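Local coordinates for protein pullulanase (Bacillus acidopullulyticus, PDB 2WAN) that hydrolyses alpha-1,6-glucosidic linkages in pullulan and, as pullulanases generally do, probably debranches starch-derived polysaccharides, at residues A417-D422 / L537-H542; E533-I538 / N612-D617; G455-F460 / A520-P525. All coordinates share one frame; numbering follows the deposited sequence. Where two conformers were deposited one is given.

Following the chain from its N-terminal side, the loop residues 417-422 come first, ahead of barrel strand 435-438, and contact 1 closes a long loop by bringing them onto helix 529-543, 115 residues on. Contact 3 is nested within that loop, joining residues 455-460, between strand 435-438 and helix 474-481, to residues 520-525, which lead into helix 529-543. Contact 2 opens on the same helix, overlapping contact 1 at Leu537 and Ile538, and runs on to the end of helix 597-614. Asp422 of contact 1 bonds His615 of contact 2, while Glu533 bonds Thr523 of contact 3. Helix 529-543 is thus tied to the preceding loops and to the next barrel helix.

Contact 1: A417-D422 / L537-H542; sequences AGWQGD and LIQSLH. With GOL (glycerol), chain G.
Gln539, on helix 529-543 of the (beta/alpha)8 barrel, reaches across to the backbone of Ala417 and Gly418, in the loop that precedes barrel strand 435-438. Its CB lies at the edge of the Trp419 indole, near the ring plane, 4.0 Å from CZ3. With CG anti to the backbone N (chi1 -178°) and the chain extended beyond it, the amide is carried out to the loop. On the way, CG passes 3.3 Å from O3 of a glycerol, probably a crystallisation additive. At the tip, NE2 donates to Ala417 O at 3.1 Å, nearly straight (164°) and close to the amide plane. The same nitrogen also donates to glycerol O3 at 2.9 Å. OE1 accepts from a water that donates to Ala417 O as well, so both ends of the amide are held and its rotation is fixed. Gly418 has phi 87°, and a CB there would crowd NE2; its carbonyl O accepts from two glycerol hydroxyls. Asp422 OD2 bonds His615 ND1, and His542 NE2 bonds His615 O. A second water donates to Asp422 OD1 and, at 2.9 Å, to Gln539 O.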
loop_
_atom_site.group_PDB
_atom_site.type_symbol
_atom_site.label_atom_id
_atom_site.label_comp_id
_atom_site.label_asym_id
_atom_site.label_seq_id
_atom_site.Cartn_x
_atom_site.Cartn_y
_atom_site.Cartn_z
ATOM N N ALA A 417 -7.924 20.217 -26.019
ATOM C CA ALA A 417 -9.186 20.352 -26.753
ATOM C C ALA A 417 -9.989 19.063 -26.618
ATOM O O ALA A 417 -9.421 17.958 -26.657
ATOM C CB ALA A 417 -8.916 20.683 -28.233
ATOM N N GLY A 418 -11.294 19.206 -26.429
ATOM C CA GLY A 418 -12.171 18.043 -26.337
ATOM C C GLY A 418 -12.305 17.451 -24.945
ATOM O O GLY A 418 -13.116 16.543 -24.755
ATOM N N TRP A 419 -11.528 17.961 -23.984
ATOM C CA TRP A 419 -11.503 17.459 -22.593
ATOM C C TRP A 419 -12.884 17.450 -21.933
ATOM O O TRP A 419 -13.187 16.535 -21.163
ATOM C CB TRP A 419 -10.544 18.311 -21.776
ATOM C CG TRP A 419 -10.210 17.827 -20.372
ATOM C CD1 TRP A 419 -10.462 18.486 -19.203
ATOM C CD2 TRP A 419 -9.503 16.625 -20.014
ATOM N NE1 TRP A 419 -9.977 17.760 -18.129
ATOM C CE2 TRP A 419 -9.384 16.616 -18.599
ATOM C CE3 TRP A 419 -8.980 15.548 -20.742
ATOM C CZ2 TRP A 419 -8.748 15.566 -17.898
ATOM C CZ3 TRP A 419 -8.359 14.486 -20.036
ATOM C CH2 TRP A 419 -8.245 14.515 -18.631
ATOM N N GLN A 420 -13.733 18.442 -22.245
ATOM C CA GLN A 420 -15.095 18.434 -21.686
ATOM C C GLN A 420 -15.974 17.262 -22.159
ATOM O O GLN A 420 -17.003 16.989 -21.562
ATOM C CB GLN A 420 -15.812 19.768 -21.929
ATOM C CG GLN A 420 -15.188 20.957 -21.211
ATOM C CD GLN A 420 -15.094 20.763 -19.706
ATOM O OE1 GLN A 420 -14.021 20.902 -19.120
ATOM N NE2 GLN A 420 -16.220 20.439 -19.074
ATOM N N GLY A 421 -15.571 16.591 -23.234
ATOM C CA GLY A 421 -16.271 15.408 -23.706
ATOM C C GLY A 421 -15.713 14.083 -23.199
ATOM O O GLY A 421 -16.233 13.033 -23.550
ATOM N N ASP A 422 -14.655 14.136 -22.387
ATOM C CA ASP A 422 -13.990 12.922 -21.892
ATOM C C ASP A 422 -14.954 12.142 -20.988
ATOM O O ASP A 422 -15.621 12.741 -20.148
ATOM C CB ASP A 422 -12.737 13.307 -21.115
ATOM C CG ASP A 422 -12.009 12.103 -20.554
ATOM O OD1 ASP A 422 -11.684 11.203 -21.352
ATOM O OD2 ASP A 422 -11.824 12.063 -19.320
ATOM N N LEU A 537 -2.836 11.667 -22.815
ATOM C CA LEU A 537 -2.714 10.194 -22.683
ATOM C C LEU A 537 -4.036 9.584 -22.172
ATOM O O LEU A 537 -4.578 8.629 -22.754
ATOM C CB LEU A 537 -1.555 9.816 -21.754
ATOM C CG LEU A 537 -1.315 8.327 -21.418
ATOM C CD1 LEU A 537 0.128 8.118 -20.950
ATOM C CD2 LEU A 537 -2.247 7.797 -20.316
ATOM N N ILE A 538 -4.530 10.138 -21.072
ATOM C CA ILE A 538 -5.767 9.662 -20.438
ATOM C C ILE A 538 -6.962 9.824 -21.385
ATOM O O ILE A 538 -7.759 8.897 -21.552
ATOM C CB ILE A 538 -5.977 10.393 -19.095
ATOM C CG1 ILE A 538 -4.854 10.007 -18.127
ATOM C CG2 ILE A 538 -7.390 10.110 -18.487
ATOM C CD1 ILE A 538 -4.682 11.011 -16.971
ATOM N N GLN A 539 -7.063 10.985 -22.016
ATOM C CA GLN A 539 -8.121 11.240 -23.000
ATOM C C GLN A 539 -8.125 10.205 -24.125
ATOM O O GLN A 539 -9.198 9.691 -24.528
ATOM C CB GLN A 539 -7.954 12.657 -23.565
ATOM C CG GLN A 539 -8.999 13.094 -24.557
ATOM C CD GLN A 539 -8.752 14.523 -25.022
ATOM O OE1 GLN A 539 -7.603 14.928 -25.288
ATOM N NE2 GLN A 539 -9.822 15.285 -25.143
ATOM N N SER A 540 -6.930 9.902 -24.631
ATOM C CA SER A 540 -6.758 8.968 -25.744
ATOM C C SER A 540 -7.226 7.569 -25.379
ATOM O O SER A 540 -7.931 6.923 -26.144
ATOM C CB SER A 540 -5.282 8.890 -26.167
ATOM O OG SER A 540 -5.107 7.945 -27.215
ATOM N N LEU A 541 -6.792 7.106 -24.210
ATOM C CA LEU A 541 -7.142 5.768 -23.736
ATOM C C LEU A 541 -8.660 5.695 -23.509
ATOM O O LEU A 541 -9.290 4.731 -23.945
ATOM C CB LEU A 541 -6.340 5.368 -22.497
ATOM C CG LEU A 541 -4.852 5.016 -22.781
ATOM C CD1 LEU A 541 -4.087 4.755 -21.510
ATOM C CD2 LEU A 541 -4.744 3.791 -23.733
ATOM N N HIS A 542 -9.228 6.732 -22.896
ATOM C CA HIS A 542 -10.676 6.767 -22.667
ATOM C C HIS A 542 -11.455 6.675 -23.974
ATOM O O HIS A 542 -12.476 5.987 -24.034
ATOM C CB HIS A 542 -11.115 8.038 -21.930
ATOM C CG HIS A 542 -10.781 8.083 -20.463
ATOM N ND1 HIS A 542 -10.373 6.990 -19.722
ATOM C CD2 HIS A 542 -10.891 9.108 -19.585
ATOM C CE1 HIS A 542 -10.203 7.358 -18.457
ATOM N NE2 HIS A 542 -10.538 8.632 -18.348
HETATM C C1 GOL G . -14.733 12.337 -27.445
HETATM O O1 GOL G . -16.043 12.723 -27.805
HETATM C C2 GOL G . -14.177 13.295 -26.395
HETATM O O2 GOL G . -13.996 14.576 -26.965
HETATM C C3 GOL G . -12.839 12.762 -25.903
HETATM O O3 GOL G . -12.249 13.633 -24.963
HETATM O O HOH W 1 -7.282 16.517 -27.597
HETATM O O HOH W 2 -11.682 10.990 -23.889
#

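Contact 2: E533-I538 / N612-D617; sequences ELKQLI and NEYHVD
Lys535 and Glu613 meet because of two unlike chain shapes. The lysine CG stands anti to the carbonyl carbon (chi1 -70°) and the rest of the chain is fully extended, whereas the glutamate CG is anti to the backbone N and the chain then bends at chi2 (65°). The result is a salt bridge, Lys535 NZ to Glu613 OE2 at 2.7 Å, with the ammonium on the anti side of the oxygen and slightly out of the carboxylate plane. NZ has further partners in a salt bridge to Asp415 and a hydrogen bond to Thr414, so this buried lysine shares its charge between two acids.

On its way the lysine chain crosses the Tyr614 ring. CG comes 3.7 Å from Tyr614 CD1, and CE lies over one face, 4.2 Å above the plane and offset toward the rim. NZ itself is too far from the ring for more than a weak cation-pi attraction. Leu534 CD2 adds an apolar contact at 4.1 Å from Tyr614 CD1, and Trp610 stacks on the tyrosine. With an alanine in place of Lys535, Glu613 and Asp415 would probably both lose their positive mate, and the tyrosine face its aliphatic cover.

Ile538 CD1 sits at the ring edge, 3.9 Å from Tyr614 CB, while its CG2 lies 3.4 Å from Tyr614 O. The same CG2 is 3.9 Å from His615 O. His615, with phi 64°, is the first residue to leave the helical conformation, turning the chain toward strand 618-621; its ring stacks on Trp419. Such side-by-side packing of successive helices, here 529-543 against the C-terminal end of 597-614, is what builds the outer layer of a (beta/alpha)8 barrel.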
loop_
_atom_site.group_PDB
_atom_site.type_symbol
_atom_site.label_atom_id
_atom_site.label_comp_id
_atom_site.label_asym_id
_atom_site.label_seq_id
_atom_site.Cartn_x
_atom_site.Cartn_y
_atom_site.Cartn_z
ATOM N N GLU A 533 -0.063 16.963 -21.541
ATOM C CA GLU A 533 0.293 15.725 -22.228
ATOM C C GLU A 533 -0.180 14.484 -21.505
ATOM O O GLU A 533 -0.597 13.539 -22.154
ATOM C CB GLU A 533 1.794 15.661 -22.554
ATOM C CG GLU A 533 2.148 16.735 -23.631
ATOM C CD GLU A 533 3.633 16.972 -23.811
ATOM O OE1 GLU A 533 4.440 16.180 -23.292
ATOM O OE2 GLU A 533 4.009 17.973 -24.485
ATOM N N LEU A 534 -0.146 14.498 -20.175
ATOM C CA LEU A 534 -0.684 13.364 -19.422
ATOM C C LEU A 534 -2.198 13.312 -19.563
ATOM O O LEU A 534 -2.777 12.231 -19.718
ATOM C CB LEU A 534 -0.239 13.407 -17.956
ATOM C CG LEU A 534 -0.777 12.295 -17.023
ATOM C CD1 LEU A 534 -0.534 10.864 -17.571
ATOM C CD2 LEU A 534 -0.220 12.424 -15.611
ATOM N N LYS A 535 -2.839 14.479 -19.538
ATOM C CA LYS A 535 -4.281 14.498 -19.811
ATOM C C LYS A 535 -4.575 13.932 -21.196
ATOM O O LYS A 535 -5.569 13.232 -21.363
ATOM C CB LYS A 535 -4.875 15.916 -19.670
ATOM C CG LYS A 535 -4.915 16.421 -18.246
ATOM C CD LYS A 535 -5.416 17.884 -18.181
ATOM C CE LYS A 535 -5.530 18.315 -16.718
ATOM N NZ LYS A 535 -5.775 19.794 -16.604
ATOM N N GLN A 536 -3.724 14.236 -22.193
ATOM C CA GLN A 536 -3.937 13.713 -23.546
ATOM C C GLN A 536 -3.791 12.202 -23.579
ATOM O O GLN A 536 -4.538 11.537 -24.283
ATOM C CB GLN A 536 -2.994 14.380 -24.555
ATOM C CG GLN A 536 -3.374 15.837 -24.792
ATOM C CD GLN A 536 -2.369 16.567 -25.669
ATOM O OE1 GLN A 536 -1.261 16.882 -25.243
ATOM N NE2 GLN A 536 -2.768 16.857 -26.894
ATOM N N LEU A 537 -2.836 11.667 -22.815
ATOM C CA LEU A 537 -2.714 10.194 -22.683
ATOM C C LEU A 537 -4.036 9.584 -22.172
ATOM O O LEU A 537 -4.578 8.629 -22.754
ATOM C CB LEU A 537 -1.555 9.816 -21.754
ATOM C CG LEU A 537 -1.315 8.327 -21.418
ATOM C CD1 LEU A 537 0.128 8.118 -20.950
ATOM C CD2 LEU A 537 -2.247 7.797 -20.316
ATOM N N ILE A 538 -4.530 10.138 -21.072
ATOM C CA ILE A 538 -5.767 9.662 -20.438
ATOM C C ILE A 538 -6.962 9.824 -21.385
ATOM O O ILE A 538 -7.759 8.897 -21.552
ATOM C CB ILE A 538 -5.977 10.393 -19.095
ATOM C CG1 ILE A 538 -4.854 10.007 -18.127
ATOM C CG2 ILE A 538 -7.390 10.110 -18.487
ATOM C CD1 ILE A 538 -4.682 11.011 -16.971
ATOM N N ASN A 612 -10.140 14.138 -9.815
ATOM C CA ASN A 612 -10.903 15.302 -10.274
ATOM C C ASN A 612 -10.241 16.037 -11.446
ATOM O O ASN A 612 -10.911 16.361 -12.431
ATOM C CB ASN A 612 -11.171 16.257 -9.114
ATOM C CG ASN A 612 -12.217 15.727 -8.123
ATOM O OD1 ASN A 612 -13.182 15.030 -8.488
ATOM N ND2 ASN A 612 -12.026 16.071 -6.850
ATOM N N GLU A 613 -8.928 16.269 -11.361
ATOM C CA GLU A 613 -8.239 17.060 -12.384
ATOM C C GLU A 613 -7.850 16.252 -13.625
ATOM O O GLU A 613 -7.940 16.759 -14.775
ATOM C CB GLU A 613 -6.990 17.732 -11.781
ATOM C CG GLU A 613 -6.243 18.672 -12.696
ATOM C CD GLU A 613 -7.057 19.923 -13.080
ATOM O OE1 GLU A 613 -7.922 20.354 -12.273
ATOM O OE2 GLU A 613 -6.820 20.458 -14.182
ATOM N N TYR A 614 -7.410 15.006 -13.406
ATOM C CA TYR A 614 -6.900 14.169 -14.504
ATOM C C TYR A 614 -7.840 13.053 -14.963
ATOM O O TYR A 614 -7.565 12.425 -15.964
ATOM C CB TYR A 614 -5.512 13.584 -14.169
ATOM C CG TYR A 614 -4.398 14.624 -14.069
ATOM C CD1 TYR A 614 -3.520 14.860 -15.149
ATOM C CD2 TYR A 614 -4.217 15.368 -12.896
ATOM C CE1 TYR A 614 -2.501 15.824 -15.054
ATOM C CE2 TYR A 614 -3.197 16.322 -12.793
ATOM C CZ TYR A 614 -2.351 16.536 -13.879
ATOM O OH TYR A 614 -1.341 17.447 -13.762
ATOM N N HIS A 615 -8.952 12.838 -14.266
ATOM C CA HIS A 615 -9.979 11.854 -14.693
ATOM C C HIS A 615 -9.410 10.425 -14.667
ATOM O O HIS A 615 -9.765 9.583 -15.491
ATOM C CB HIS A 615 -10.597 12.156 -16.074
ATOM C CG HIS A 615 -11.174 13.541 -16.224
ATOM N ND1 HIS A 615 -11.676 13.998 -17.423
ATOM C CD2 HIS A 615 -11.287 14.577 -15.353
ATOM C CE1 HIS A 615 -12.098 15.246 -17.282
ATOM N NE2 HIS A 615 -11.873 15.622 -16.041
ATOM N N VAL A 616 -8.517 10.183 -13.718
ATOM C CA VAL A 616 -8.000 8.823 -13.571
ATOM C C VAL A 616 -9.062 7.936 -12.930
ATOM O O VAL A 616 -9.966 8.402 -12.211
ATOM C CB VAL A 616 -6.618 8.738 -12.874
ATOM C CG1 VAL A 616 -5.534 9.427 -13.740
ATOM C CG2 VAL A 616 -6.671 9.303 -11.444
ATOM N N ASP A 617 -8.996 6.648 -13.282
ATOM C CA ASP A 617 -10.085 5.711 -12.997
ATOM C C ASP A 617 -9.820 4.789 -11.799
ATOM O O ASP A 617 -10.692 4.005 -11.406
ATOM C CB ASP A 617 -10.330 4.868 -14.254
ATOM C CG ASP A 617 -10.598 5.721 -15.474
ATOM O OD1 ASP A 617 -11.698 6.295 -15.565
ATOM O OD2 ASP A 617 -9.708 5.792 -16.352
#

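Contact 3: G455-F460 / A520-P525; sequences GKYLAF and AYATTP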
loop_
_atom_site.group_PDB
_atom_site.type_symbol
_atom_site.label_atom_id
_atom_site.label_comp_id
_atom_site.label_asym_id
_atom_site.label_seq_id
_atom_site.Cartn_x
_atom_site.Cartn_y
_atom_site.Cartn_z
ATOM N N GLY A 455 9.163 7.187 -25.612
ATOM C CA GLY A 455 9.362 7.277 -24.170
ATOM C C GLY A 455 8.488 8.307 -23.461
ATOM O O GLY A 455 8.714 8.590 -22.276
ATOM N N LYS A 456 7.465 8.817 -24.154
ATOM C CA LYS A 456 6.677 9.969 -23.678
ATOM C C LYS A 456 5.184 9.673 -23.515
ATOM O O LYS A 456 4.658 8.765 -24.155
ATOM C CB LYS A 456 6.821 11.144 -24.654
ATOM C CG LYS A 456 8.290 11.543 -24.924
ATOM C CD LYS A 456 8.917 12.239 -23.705
ATOM C CE LYS A 456 10.319 12.779 -24.057
ATOM N NZ LYS A 456 10.959 13.395 -22.871
ATOM N N TYR A 457 4.507 10.446 -22.664
ATOM C CA TYR A 457 3.049 10.336 -22.534
ATOM C C TYR A 457 2.385 10.347 -23.906
ATOM O O TYR A 457 1.433 9.593 -24.136
ATOM C CB TYR A 457 2.436 11.488 -21.716
ATOM C CG TYR A 457 2.952 11.653 -20.300
ATOM C CD1 TYR A 457 2.856 10.618 -19.358
ATOM C CD2 TYR A 457 3.507 12.872 -19.890
ATOM C CE1 TYR A 457 3.297 10.801 -18.048
ATOM C CE2 TYR A 457 3.961 13.061 -18.579
ATOM C CZ TYR A 457 3.859 12.012 -17.669
ATOM O OH TYR A 457 4.318 12.191 -16.377
ATOM N N LEU A 458 2.841 11.236 -24.792
ATOM C CA LEU A 458 2.149 11.440 -26.071
ATOM C C LEU A 458 2.189 10.227 -26.996
ATOM O O LEU A 458 1.380 10.141 -27.924
ATOM C CB LEU A 458 2.662 12.695 -26.826
ATOM C CG LEU A 458 2.271 14.035 -26.186
ATOM C CD1 LEU A 458 2.685 15.158 -27.132
ATOM C CD2 LEU A 458 0.769 14.129 -25.898
ATOM N N ALA A 459 3.120 9.295 -26.769
ATOM C CA ALA A 459 3.124 8.058 -27.556
ATOM C C ALA A 459 1.772 7.337 -27.478
ATOM O O ALA A 459 1.359 6.706 -28.443
ATOM C CB ALA A 459 4.271 7.129 -27.121
ATOM N N PHE A 460 1.079 7.459 -26.334
ATOM C CA PHE A 460 -0.241 6.845 -26.128
ATOM C C PHE A 460 -1.381 7.518 -26.896
ATOM O O PHE A 460 -2.532 7.063 -26.831
ATOM C CB PHE A 460 -0.600 6.854 -24.634
ATOM C CG PHE A 460 0.122 5.815 -23.816
ATOM C CD1 PHE A 460 1.447 6.004 -23.412
ATOM C CD2 PHE A 460 -0.542 4.662 -23.401
ATOM C CE1 PHE A 460 2.109 5.038 -22.642
ATOM C CE2 PHE A 460 0.121 3.685 -22.630
ATOM C CZ PHE A 460 1.432 3.879 -22.233
ATOM N N ALA A 520 10.028 13.930 -17.031
ATOM C CA ALA A 520 10.836 13.156 -17.992
ATOM C C ALA A 520 9.973 12.564 -19.116
ATOM O O ALA A 520 10.459 12.364 -20.224
ATOM C CB ALA A 520 11.634 12.034 -17.275
ATOM N N TYR A 521 8.689 12.326 -18.836
ATOM C CA TYR A 521 7.783 11.744 -19.840
ATOM C C TYR A 521 7.037 12.794 -20.674
ATOM O O TYR A 521 6.267 12.434 -21.563
ATOM C CB TYR A 521 6.781 10.776 -19.156
ATOM C CG TYR A 521 7.422 9.743 -18.251
ATOM C CD1 TYR A 521 8.626 9.124 -18.613
ATOM C CD2 TYR A 521 6.823 9.371 -17.038
ATOM C CE1 TYR A 521 9.244 8.171 -17.773
ATOM C CE2 TYR A 521 7.436 8.411 -16.182
ATOM C CZ TYR A 521 8.645 7.819 -16.581
ATOM O OH TYR A 521 9.252 6.887 -15.775
ATOM N N ALA A 522 7.269 14.085 -20.385
ATOM C CA ALA A 522 6.716 15.179 -21.192
ATOM C C ALA A 522 7.698 15.559 -22.289
ATOM O O ALA A 522 8.900 15.292 -22.155
ATOM C CB ALA A 522 6.437 16.392 -20.307
ATOM N N THR A 523 7.202 16.213 -23.351
ATOM C CA THR A 523 8.086 16.677 -24.421
ATOM C C THR A 523 9.045 17.784 -23.936
ATOM O O THR A 523 10.109 18.016 -24.528
ATOM C CB THR A 523 7.322 17.141 -25.685
ATOM O OG1 THR A 523 6.471 18.250 -25.369
ATOM C CG2 THR A 523 6.497 15.995 -26.267
ATOM N N THR A 524 8.653 18.448 -22.857
ATOM C CA THR A 524 9.516 19.409 -22.169
ATOM C C THR A 524 9.145 19.452 -20.682
ATOM O O THR A 524 7.970 19.309 -20.326
ATOM C CB THR A 524 9.392 20.842 -22.768
ATOM O OG1 THR A 524 10.263 21.731 -22.052
ATOM C CG2 THR A 524 7.970 21.375 -22.630
ATOM N N PRO A 525 10.143 19.657 -19.810
ATOM C CA PRO A 525 9.824 19.821 -18.387
ATOM C C PRO A 525 9.384 21.236 -18.040
ATOM O O PRO A 525 8.990 21.501 -16.908
ATOM C CB PRO A 525 11.157 19.493 -17.703
ATOM C CG PRO A 525 12.171 19.908 -18.662
ATOM C CD PRO A 525 11.602 19.586 -20.027
HETATM O O HOH W 3 4.459 13.457 -23.567
#
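Lys456 and Tyr457 make the innermost bonds with residues 520-522. The lysine chain bends at chi2 (-72°), which folds NZ back over the opposing backbone, where it donates to Ala520 O at 2.9 Å. An equally long bond, 2.9 Å, runs from Lys456 NZ to Ala522 O, approached from above the carbonyl plane. Between these two carbonyls in sequence, Tyr521 O is taken by Tyr457 N at 2.9 Å, in the carbonyl plane and fairly straight (161°). The Tyr457 ring lies beneath Tyr521: CB of the latter stands 3.5 Å above the centre of the Tyr457 ring, a CH-pi contact. The Tyr521 ring then turns its edge toward that same ring in an offset edge-to-face pair, planes 84° apart and centroids separated by 5.8 Å. Both segments lie in beta-to-alpha connections of the (beta/alpha)8 barrel, leading from strand 435-438 to helix 474-481 and from strand 485-488 to helix 529-543. A water bridges Leu458 N and Tyr521 O, and Leu458 CD1 packs 4.0 Å from Thr523 CG2. Further out, Tyr457 OH bonds Glu518 O, holding the ring's far end, and Thr523 OG1 bonds Glu533 OE2 on helix 529-543.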